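Local atomic coordinates of putative polysaccharide binding proteins (DUF1812) (Bacteroides thetaiotaomicron VPI-5482, PDB entry 3GF8), a protein that is of unknown biochemical function but, as an outer-membrane lipoprotein of the FimB/Mfa2 family, probably takes part in assembling or attaching fimbriae. Residues A[152-157]-A[172-177]; A[163-168]-A[275-280]; A[243-248]-A[267-272]. One frame throughout, in Å; residues are numbered along the deposited sequence.

Contact 1 of 3, residues A[152-157]-A[172-177]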
loop_
_atom_site.group_PDB
_atom_site.type_symbol
_atom_site.label_atom_id
_atom_site.label_comp_id
_atom_site.label_asym_id
_atom_site.label_seq_id
_atom_site.Cartn_x
_atom_site.Cartn_y
_atom_site.Cartn_z
ATOM N N VAL A 152 -5.066 -7.493 -3.293
ATOM C CA VAL A 152 -4.714 -8.663 -4.108
ATOM C C VAL A 152 -5.898 -9.613 -4.157
ATOM O O VAL A 152 -6.500 -9.905 -3.123
ATOM C CB VAL A 152 -3.469 -9.415 -3.607
ATOM C CG1 VAL A 152 -2.398 -8.469 -3.161
ATOM C CG2 VAL A 152 -3.823 -10.313 -2.497
ATOM N N ARG A 153 -6.258 -10.045 -5.364
ATOM C CA ARG A 153 -7.267 -11.068 -5.552
ATOM C C ARG A 153 -6.560 -12.347 -5.956
ATOM O O ARG A 153 -5.911 -12.395 -7.010
ATOM C CB ARG A 153 -8.237 -10.663 -6.631
ATOM C CG ARG A 153 -9.199 -11.802 -6.997
ATOM C CD ARG A 153 -10.383 -11.298 -7.805
ATOM N NE ARG A 153 -11.037 -10.215 -7.094
ATOM C CZ ARG A 153 -12.174 -9.658 -7.464
ATOM N NH1 ARG A 153 -12.827 -10.097 -8.536
ATOM N NH2 ARG A 153 -12.670 -8.670 -6.736
ATOM N N PHE A 154 -6.648 -13.373 -5.112
ATOM C CA PHE A 154 -6.013 -14.643 -5.403
ATOM C C PHE A 154 -7.025 -15.695 -5.837
ATOM O O PHE A 154 -8.066 -15.849 -5.227
ATOM C CB PHE A 154 -5.252 -15.178 -4.215
ATOM C CG PHE A 154 -4.041 -14.382 -3.835
ATOM C CD1 PHE A 154 -3.034 -14.150 -4.737
ATOM C CD2 PHE A 154 -3.869 -13.931 -2.546
ATOM C CE1 PHE A 154 -1.895 -13.464 -4.365
ATOM C CE2 PHE A 154 -2.715 -13.242 -2.172
ATOM C CZ PHE A 154 -1.740 -13.018 -3.080
ATOM N N GLY A 155 -6.687 -16.402 -6.915
ATOM C CA GLY A 155 -7.387 -17.596 -7.353
ATOM C C GLY A 155 -6.440 -18.785 -7.338
ATOM O O GLY A 155 -5.234 -18.661 -7.585
ATOM N N PHE A 156 -6.970 -19.956 -7.026
ATOM C CA PHE A 156 -6.159 -21.140 -6.981
ATOM C C PHE A 156 -6.888 -22.209 -7.762
ATOM O O PHE A 156 -7.993 -22.563 -7.402
ATOM C CB PHE A 156 -5.933 -21.575 -5.518
ATOM C CG PHE A 156 -5.328 -20.504 -4.667
ATOM C CD1 PHE A 156 -6.123 -19.571 -4.058
ATOM C CD2 PHE A 156 -3.957 -20.424 -4.504
ATOM C CE1 PHE A 156 -5.560 -18.557 -3.312
ATOM C CE2 PHE A 156 -3.389 -19.414 -3.761
ATOM C CZ PHE A 156 -4.178 -18.488 -3.164
ATOM N N GLN A 157 -6.254 -22.723 -8.820
ATOM C CA GLN A 157 -6.804 -23.801 -9.643
ATOM C C GLN A 157 -5.794 -24.878 -9.989
ATOM O O GLN A 157 -4.565 -24.680 -10.018
ATOM C CB GLN A 157 -7.284 -23.267 -10.983
ATOM C CG GLN A 157 -8.178 -22.073 -10.942
ATOM C CD GLN A 157 -8.324 -21.423 -12.327
ATOM O OE1 GLN A 157 -7.871 -21.973 -13.337
ATOM N NE2 GLN A 157 -8.962 -20.246 -12.370
ATOM N N TYR A 172 -6.111 -18.606 4.398
ATOM C CA TYR A 172 -5.243 -17.800 3.551
ATOM C C TYR A 172 -4.683 -16.666 4.348
ATOM O O TYR A 172 -5.447 -15.934 5.003
ATOM C CB TYR A 172 -6.043 -17.208 2.418
ATOM C CG TYR A 172 -6.822 -18.226 1.659
ATOM C CD1 TYR A 172 -8.063 -18.671 2.123
ATOM C CD2 TYR A 172 -6.303 -18.788 0.500
ATOM C CE1 TYR A 172 -8.779 -19.645 1.420
ATOM C CE2 TYR A 172 -7.012 -19.693 -0.218
ATOM C CZ TYR A 172 -8.247 -20.152 0.272
ATOM O OH TYR A 172 -8.940 -21.098 -0.444
ATOM N N GLU A 173 -3.359 -16.514 4.264
ATOM C CA GLU A 173 -2.652 -15.449 4.914
ATOM C C GLU A 173 -1.565 -14.816 4.045
ATOM O O GLU A 173 -0.853 -15.508 3.308
ATOM C CB GLU A 173 -1.919 -15.984 6.155
ATOM C CG GLU A 173 -2.732 -16.766 7.147
ATOM C CD GLU A 173 -1.814 -17.342 8.211
ATOM O OE1 GLU A 173 -1.429 -16.601 9.155
ATOM O OE2 GLU A 173 -1.443 -18.525 8.067
ATOM N N ILE A 174 -1.428 -13.504 4.186
ATOM C CA ILE A 174 -0.255 -12.770 3.752
ATOM C C ILE A 174 0.407 -12.378 5.082
ATOM O O ILE A 174 -0.275 -11.833 5.963
ATOM C CB ILE A 174 -0.640 -11.539 2.898
ATOM C CG1 ILE A 174 -1.246 -12.014 1.556
ATOM C CG2 ILE A 174 0.566 -10.643 2.676
ATOM C CD1 ILE A 174 -1.622 -10.926 0.568
ATOM N N ILE A 175 1.692 -12.705 5.242
ATOM C CA ILE A 175 2.410 -12.539 6.516
ATOM C C ILE A 175 3.561 -11.558 6.336
ATOM O O ILE A 175 4.409 -11.748 5.515
ATOM C CB ILE A 175 2.920 -13.897 7.071
ATOM C CG1 ILE A 175 1.720 -14.821 7.309
ATOM C CG2 ILE A 175 3.767 -13.684 8.375
ATOM C CD1 ILE A 175 2.030 -16.317 7.500
ATOM N N GLU A 176 3.533 -10.466 7.071
ATOM C CA GLU A 176 4.578 -9.475 6.994
ATOM C C GLU A 176 4.458 -8.541 8.189
ATOM O O GLU A 176 3.383 -8.399 8.764
ATOM C CB GLU A 176 4.459 -8.696 5.694
ATOM C CG GLU A 176 5.654 -7.814 5.387
ATOM C CD GLU A 176 6.959 -8.568 5.471
ATOM O OE1 GLU A 176 7.286 -9.311 4.530
ATOM O OE2 GLU A 176 7.633 -8.422 6.507
ATOM N N SER A 177 5.574 -7.920 8.558
ATOM C CA SER A 177 5.619 -6.940 9.630
ATOM C C SER A 177 5.773 -5.540 9.010
ATOM O O SER A 177 6.684 -4.772 9.325
ATOM C CB SER A 177 6.766 -7.275 10.584
ATOM O OG SER A 177 7.985 -7.255 9.890
#
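Val152 and Phe154 meet Ile174, and Phe156 meets Tyr172, across two strands of different sheets whose segment axes come within 10.7 Å and whose N-to-C directions differ by 133°, inclined but nearer antiparallel than parallel, as where the two sheets of a beta sandwich pack face to face. The nearest CA atoms, those of Phe154 and Tyr172, are 9.5 Å apart, so the interface is filled by side chains and not by backbone bonding. Alternate residues of 152-157 supply them. Ile174 reaches in with its CD1 methyl, which is shared by two partners: it lies 3.8 Å from Val152 CG2 and 3.8 Å from Phe154 CE2, the latter approach being made at the edge of the ring. The extended chi2 of Ile174 (-177°) points CD1 away from its own backbone, toward Val152 and Phe154. Within its own strand, Val152 CB covers part of one face of the Phe154 ring. Farther along, Phe156 and Tyr172 lie alongside each other with opposite headings; Phe156 CE1 meets Tyr172 CE2 at 3.6 Å, with the ring planes inclined at 35°. Tyr172 OH makes a hydrogen bond to Met167 O. Strand 139-158 is flanked by strands 209-214 and 266-273, while Leu225 and Leu227 of strand 224-229, beside 170-176 in the facing sheet, pack onto Phe154 and Phe156, respectively.

Contact 2 of 3, residues A[163-168]-A[275-280]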
loop_
_atom_site.group_PDB
_atom_site.type_symbol
_atom_site.label_atom_id
_atom_site.label_comp_id
_atom_site.label_asym_id
_atom_site.label_seq_id
_atom_site.Cartn_x
_atom_site.Cartn_y
_atom_site.Cartn_z
ATOM N N TRP A 163 -8.116 -32.377 -11.240
ATOM C CA TRP A 163 -8.616 -32.433 -9.899
ATOM C C TRP A 163 -9.176 -31.054 -9.636
ATOM O O TRP A 163 -8.724 -30.097 -10.235
ATOM C CB TRP A 163 -7.487 -32.791 -8.931
ATOM C CG TRP A 163 -6.340 -31.817 -8.890
ATOM C CD1 TRP A 163 -5.318 -31.717 -9.787
ATOM C CD2 TRP A 163 -6.090 -30.823 -7.883
ATOM N NE1 TRP A 163 -4.444 -30.713 -9.401
ATOM C CE2 TRP A 163 -4.895 -30.153 -8.237
ATOM C CE3 TRP A 163 -6.751 -30.446 -6.715
ATOM C CZ2 TRP A 163 -4.358 -29.109 -7.477
ATOM C CZ3 TRP A 163 -6.211 -29.417 -5.953
ATOM C CH2 TRP A 163 -5.013 -28.764 -6.338
ATOM N N THR A 164 -10.184 -30.953 -8.781
ATOM C CA THR A 164 -10.773 -29.663 -8.459
ATOM C C THR A 164 -10.198 -29.212 -7.155
ATOM O O THR A 164 -10.383 -29.856 -6.114
ATOM C CB THR A 164 -12.306 -29.692 -8.273
ATOM O OG1 THR A 164 -12.909 -30.343 -9.394
ATOM C CG2 THR A 164 -12.872 -28.229 -8.112
ATOM N N LEU A 165 -9.481 -28.105 -7.217
ATOM C CA LEU A 165 -9.099 -27.407 -6.021
ATOM C C LEU A 165 -10.367 -26.742 -5.498
ATOM O O LEU A 165 -10.980 -25.970 -6.211
ATOM C CB LEU A 165 -8.016 -26.380 -6.354
ATOM C CG LEU A 165 -7.270 -25.811 -5.157
ATOM C CD1 LEU A 165 -6.048 -25.061 -5.688
ATOM C CD2 LEU A 165 -8.196 -24.938 -4.265
ATOM N N ASP A 166 -10.775 -27.073 -4.276
ATOM C CA ASP A 166 -11.875 -26.368 -3.624
ATOM C C ASP A 166 -11.365 -25.359 -2.596
ATOM O O ASP A 166 -10.839 -25.731 -1.544
ATOM C CB ASP A 166 -12.807 -27.329 -2.931
ATOM C CG ASP A 166 -13.760 -26.626 -1.999
ATOM O OD1 ASP A 166 -13.297 -25.869 -1.108
ATOM O OD2 ASP A 166 -14.977 -26.829 -2.151
HETATM N N MSE A 167 -11.614 -24.081 -2.884
HETATM C CA MSE A 167 -11.115 -22.948 -2.086
HETATM C C MSE A 167 -11.690 -22.780 -0.676
HETATM O O MSE A 167 -11.102 -22.096 0.141
HETATM C CB MSE A 167 -11.233 -21.615 -2.881
HETATM C CG MSE A 167 -10.228 -21.522 -4.010
HETATM SE SE MSE A 167 -10.208 -19.797 -4.893
HETATM C CE MSE A 167 -9.883 -18.661 -3.267
ATOM N N ASN A 168 -12.777 -23.423 -0.324
ATOM C CA ASN A 168 -13.151 -23.301 1.104
ATOM C C ASN A 168 -12.493 -24.338 2.017
ATOM O O ASN A 168 -12.709 -24.302 3.227
ATOM C CB ASN A 168 -14.669 -23.225 1.333
ATOM C CG ASN A 168 -15.452 -23.794 0.188
ATOM O OD1 ASN A 168 -16.029 -23.038 -0.648
ATOM N ND2 ASN A 168 -15.458 -25.137 0.102
ATOM N N GLU A 275 -1.104 -31.230 -8.444
ATOM C CA GLU A 275 -1.647 -32.050 -7.354
ATOM C C GLU A 275 -0.846 -31.993 -6.074
ATOM O O GLU A 275 -1.374 -32.255 -5.018
ATOM C CB GLU A 275 -1.724 -33.513 -7.782
ATOM C CG GLU A 275 -2.680 -33.749 -8.909
ATOM C CD GLU A 275 -3.142 -35.199 -8.994
ATOM O OE1 GLU A 275 -2.512 -36.079 -8.341
ATOM O OE2 GLU A 275 -4.148 -35.434 -9.710
ATOM N N SER A 276 0.427 -31.659 -6.158
ATOM C CA SER A 276 1.250 -31.639 -4.978
ATOM C C SER A 276 1.510 -30.204 -4.525
ATOM O O SER A 276 2.530 -29.937 -3.919
ATOM C CB SER A 276 2.559 -32.416 -5.246
ATOM O OG SER A 276 3.176 -31.990 -6.448
ATOM N N TRP A 277 0.575 -29.292 -4.803
ATOM C CA TRP A 277 0.675 -27.889 -4.364
ATOM C C TRP A 277 1.916 -27.132 -4.813
ATOM O O TRP A 277 2.394 -26.269 -4.101
ATOM C CB TRP A 277 0.528 -27.788 -2.847
ATOM C CG TRP A 277 -0.867 -28.007 -2.465
ATOM C CD1 TRP A 277 -1.453 -29.186 -2.192
ATOM C CD2 TRP A 277 -1.891 -27.018 -2.404
ATOM N NE1 TRP A 277 -2.790 -29.004 -1.956
ATOM C CE2 TRP A 277 -3.082 -27.676 -2.063
ATOM C CE3 TRP A 277 -1.911 -25.638 -2.591
ATOM C CZ2 TRP A 277 -4.287 -27.004 -1.881
ATOM C CZ3 TRP A 277 -3.115 -24.968 -2.419
ATOM C CH2 TRP A 277 -4.277 -25.652 -2.065
ATOM N N LEU A 278 2.430 -27.464 -5.991
ATOM C CA LEU A 278 3.520 -26.720 -6.622
ATOM C C LEU A 278 2.874 -25.810 -7.665
ATOM O O LEU A 278 2.063 -26.281 -8.468
ATOM C CB LEU A 278 4.495 -27.712 -7.273
ATOM C CG LEU A 278 5.676 -27.318 -8.162
ATOM C CD1 LEU A 278 6.779 -26.620 -7.343
ATOM C CD2 LEU A 278 6.240 -28.577 -8.915
ATOM N N ALA A 279 3.222 -24.526 -7.644
ATOM C CA ALA A 279 2.778 -23.586 -8.690
ATOM C C ALA A 279 3.494 -23.870 -10.020
ATOM O O ALA A 279 4.731 -23.808 -10.128
ATOM C CB ALA A 279 2.988 -22.130 -8.255
ATOM N N VAL A 280 2.710 -24.260 -11.023
ATOM C CA VAL A 280 3.256 -24.513 -12.336
ATOM C C VAL A 280 3.406 -23.196 -13.075
ATOM O O VAL A 280 4.462 -22.910 -13.691
ATOM C CB VAL A 280 2.415 -25.502 -13.113
ATOM C CG1 VAL A 280 3.003 -25.683 -14.512
ATOM C CG2 VAL A 280 2.369 -26.817 -12.331
#
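Trp163 and Glu275 make the larger part of this contact, an aliphatic-on-aromatic packing of CH-pi type in which the beginning of the glutamate lies over one face of the indole. Glu275 CA stands 3.5 Å above the ring plane toward its rim, and Glu275 CG comes to 3.4 Å from Trp163 CD1. The two side chains run antiparallel alongside each other, and the carboxylate is turned at 90° to the indole. Trp163 CG sits between its backbone N and carbonyl carbon (chi1 61°), a setting that swings the ring toward segment 275-280. With an alanine here, Glu275 CA, CB and CG would probably lose the flat surface they lie against, leaving this side of the turn without its packing partner.

A second, purely apolar touch joins Leu165 to Trp277: the methyl CD1 of Leu165 lies 4.1 Å from Trp277 CH2, with the two side chains roughly perpendicular. Trp277 is further packed by Tyr170, edge-to-face, and by Val236 and Phe237, while Leu165 also rests on Phe156.

Between the two segments there is no polar bond. Within 163-168, Asn168 N makes a weak bond to Asp166 OD1, in the pattern of an Asx turn, and Gln202 bonds to both Met167 N and Asn168 OD1.

Together these contacts bring the turn of a beta hairpin, between strands 266-273 and 279-284, against the connection from strand 139-158 to strand 170-176, closing one end of a beta sandwich, consistent with the family's assignment to the transthyretin clan.

Contact 3 of 3, residues A[243-248]-A[267-272]; sequences DYLAMT and YHIIFF
The Phe271 ring is met at its edge by Tyr244, whose CD2 lies 4.1 Å from Phe271 CE2, whereas the Tyr267 ring is approached obliquely by Leu245. This is a helix packed on a sheet: the short helix 241-246 covers strand 266-273 with two successive residues, Tyr244 and Leu245. Beyond the contact, Phe271 also meets Phe156 with the ring planes nearly parallel and Phe237 edge-to-face, which places it deep among aromatic neighbours. Leu245 uses both of its methyls. Its CD2 is 3.8 Å from Tyr267 CD2 and 4.0 Å from Ile269 CD1, bridging alternate residues of the strand, while its CD1 lies 4.0 Å from Tyr267 CE2. A chi1 of -70° sets CG toward the strand, and chi2 turns both methyls onto Tyr267. Leu261 of helix 257-263 packs on both Leu245 and Tyr267, adding a third element to the apolar cluster. The hydroxyl of Tyr244 bonds to Gln296 O, at the C terminus itself. Leu245 is also tied through its carbonyl O, which accepts two bonds from Thr248: one from its backbone N, and one from OG1 at 2.5 Å, aimed at a lone pair in the carbonyl plane.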
loop_
_atom_site.group_PDB
_atom_site.type_symbol
_atom_site.label_atom_id
_atom_site.label_comp_id
_atom_site.label_asym_id
_atom_site.label_seq_id
_atom_site.Cartn_x
_atom_site.Cartn_y
_atom_site.Cartn_z
ATOM N N ASP A 243 9.025 -12.347 -4.185
ATOM C CA ASP A 243 9.832 -13.034 -5.174
ATOM C C ASP A 243 9.059 -13.450 -6.425
ATOM O O ASP A 243 9.555 -13.353 -7.543
ATOM C CB ASP A 243 10.452 -14.261 -4.559
ATOM C CG ASP A 243 11.782 -14.479 -5.062
ATOM O OD1 ASP A 243 12.643 -13.671 -4.678
ATOM O OD2 ASP A 243 11.957 -15.411 -5.876
ATOM N N TYR A 244 7.844 -13.928 -6.225
ATOM C CA TYR A 244 6.973 -14.247 -7.353
ATOM C C TYR A 244 6.659 -12.999 -8.165
ATOM O O TYR A 244 6.602 -13.061 -9.383
ATOM C CB TYR A 244 5.692 -14.939 -6.871
ATOM C CG TYR A 244 5.845 -16.447 -6.670
ATOM C CD1 TYR A 244 6.931 -16.973 -5.996
ATOM C CD2 TYR A 244 4.895 -17.325 -7.154
ATOM C CE1 TYR A 244 7.057 -18.298 -5.809
ATOM C CE2 TYR A 244 5.027 -18.681 -6.986
ATOM C CZ TYR A 244 6.097 -19.157 -6.320
ATOM O OH TYR A 244 6.222 -20.497 -6.140
ATOM N N LEU A 245 6.460 -11.860 -7.500
ATOM C CA LEU A 245 6.196 -10.633 -8.239
ATOM C C LEU A 245 7.484 -10.113 -8.898
ATOM O O LEU A 245 7.435 -9.603 -10.006
ATOM C CB LEU A 245 5.543 -9.570 -7.343
ATOM C CG LEU A 245 4.092 -9.880 -6.937
ATOM C CD1 LEU A 245 3.653 -8.931 -5.889
ATOM C CD2 LEU A 245 3.155 -9.826 -8.099
ATOM N N ALA A 246 8.630 -10.270 -8.228
ATOM C CA ALA A 246 9.907 -9.824 -8.798
ATOM C C ALA A 246 10.247 -10.600 -10.071
ATOM O O ALA A 246 10.751 -10.004 -11.005
ATOM C CB ALA A 246 11.081 -9.907 -7.743
HETATM N N MSE A 247 9.958 -11.906 -10.121
HETATM C CA MSE A 247 10.183 -12.772 -11.289
HETATM C C MSE A 247 9.363 -12.253 -12.496
HETATM O O MSE A 247 9.599 -12.630 -13.618
HETATM C CB MSE A 247 9.770 -14.265 -11.002
HETATM C CG MSE A 247 10.603 -15.138 -9.926
HETATM SE SE MSE A 247 9.758 -16.928 -9.336
HETATM C CE MSE A 247 10.146 -16.942 -7.422
ATOM N N THR A 248 8.347 -11.427 -12.265
ATOM C CA THR A 248 7.484 -11.073 -13.379
ATOM C C THR A 248 8.124 -9.941 -14.135
ATOM O O THR A 248 9.239 -9.502 -13.803
ATOM C CB THR A 248 6.064 -10.715 -12.940
ATOM O OG1 THR A 248 6.091 -9.544 -12.125
ATOM C CG2 THR A 248 5.428 -11.885 -12.176
ATOM N N TYR A 267 -3.515 -6.403 -7.661
ATOM C CA TYR A 267 -2.870 -7.575 -8.198
ATOM C C TYR A 267 -3.868 -8.702 -8.239
ATOM O O TYR A 267 -4.334 -9.156 -7.205
ATOM C CB TYR A 267 -1.712 -7.961 -7.303
ATOM C CG TYR A 267 -0.603 -6.942 -7.206
ATOM C CD1 TYR A 267 -0.667 -5.908 -6.310
ATOM C CD2 TYR A 267 0.536 -7.053 -7.992
ATOM C CE1 TYR A 267 0.353 -4.992 -6.208
ATOM C CE2 TYR A 267 1.565 -6.132 -7.892
ATOM C CZ TYR A 267 1.458 -5.107 -7.004
ATOM O OH TYR A 267 2.477 -4.206 -6.893
ATOM N N HIS A 268 -4.233 -9.140 -9.428
ATOM C CA HIS A 268 -5.082 -10.292 -9.550
ATOM C C HIS A 268 -4.219 -11.419 -10.040
ATOM O O HIS A 268 -3.788 -11.412 -11.192
ATOM C CB HIS A 268 -6.200 -10.045 -10.543
ATOM C CG HIS A 268 -7.139 -11.203 -10.670
ATOM N ND1 HIS A 268 -8.273 -11.160 -11.444
ATOM C CD2 HIS A 268 -7.124 -12.432 -10.100
ATOM C CE1 HIS A 268 -8.906 -12.318 -11.371
ATOM N NE2 HIS A 268 -8.228 -13.110 -10.563
ATOM N N ILE A 269 -3.974 -12.374 -9.152
ATOM C CA ILE A 269 -3.087 -13.487 -9.390
ATOM C C ILE A 269 -3.852 -14.787 -9.323
ATOM O O ILE A 269 -4.469 -15.106 -8.290
ATOM C CB ILE A 269 -1.961 -13.510 -8.345
ATOM C CG1 ILE A 269 -1.326 -12.105 -8.224
ATOM C CG2 ILE A 269 -0.959 -14.637 -8.677
ATOM C CD1 ILE A 269 -0.068 -12.071 -7.381
ATOM N N ILE A 270 -3.847 -15.527 -10.430
ATOM C CA ILE A 270 -4.237 -16.925 -10.419
ATOM C C ILE A 270 -2.996 -17.828 -10.289
ATOM O O ILE A 270 -2.065 -17.721 -11.085
ATOM C CB ILE A 270 -4.965 -17.362 -11.687
ATOM C CG1 ILE A 270 -6.045 -16.362 -12.107
ATOM C CG2 ILE A 270 -5.640 -18.675 -11.426
ATOM C CD1 ILE A 270 -7.065 -16.113 -11.053
ATOM N N PHE A 271 -3.005 -18.724 -9.300
ATOM C CA PHE A 271 -2.092 -19.854 -9.250
ATOM C C PHE A 271 -2.693 -21.107 -9.880
ATOM O O PHE A 271 -3.826 -21.535 -9.542
ATOM C CB PHE A 271 -1.713 -20.164 -7.805
ATOM C CG PHE A 271 -1.059 -19.016 -7.111
ATOM C CD1 PHE A 271 -1.820 -18.005 -6.577
ATOM C CD2 PHE A 271 0.310 -18.950 -7.000
ATOM C CE1 PHE A 271 -1.237 -16.950 -5.955
ATOM C CE2 PHE A 271 0.901 -17.892 -6.369
ATOM C CZ PHE A 271 0.127 -16.891 -5.851
ATOM N N PHE A 272 -1.917 -21.684 -10.796
ATOM C CA PHE A 272 -2.222 -22.949 -11.431
ATOM C C PHE A 272 -1.315 -23.988 -10.806
ATOM O O PHE A 272 -0.095 -23.967 -11.017
ATOM C CB PHE A 272 -2.007 -22.867 -12.938
ATOM C CG PHE A 272 -2.952 -21.937 -13.594
ATOM C CD1 PHE A 272 -2.728 -20.572 -13.555
ATOM C CD2 PHE A 272 -4.112 -22.410 -14.168
ATOM C CE1 PHE A 272 -3.634 -19.703 -14.125
ATOM C CE2 PHE A 272 -5.029 -21.545 -14.730
ATOM C CZ PHE A 272 -4.793 -20.199 -14.714
#

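Of the strands involved, 139-158 comes first from the N terminus, and contact 1 closes the loop that returns the chain to strand 170-176 in the facing sheet. Segment 163-168 lies within that loop, so contact 2, reaching on to 275-280, crosses contact 1. Its own long loop encloses the whole of contact 3, which closes the shorter excursion from helix 241-246 back to strand 266-273. Contacts 1 and 3 meet where strands 139-158 and 266-273 run side by side, with Gln157 N probably bonded to Phe271 O. Strand 266-273 then turns into 279-284, joining contact 3 to contact 2. Thus the sandwich interior, its end loops and its helical cover are tied together.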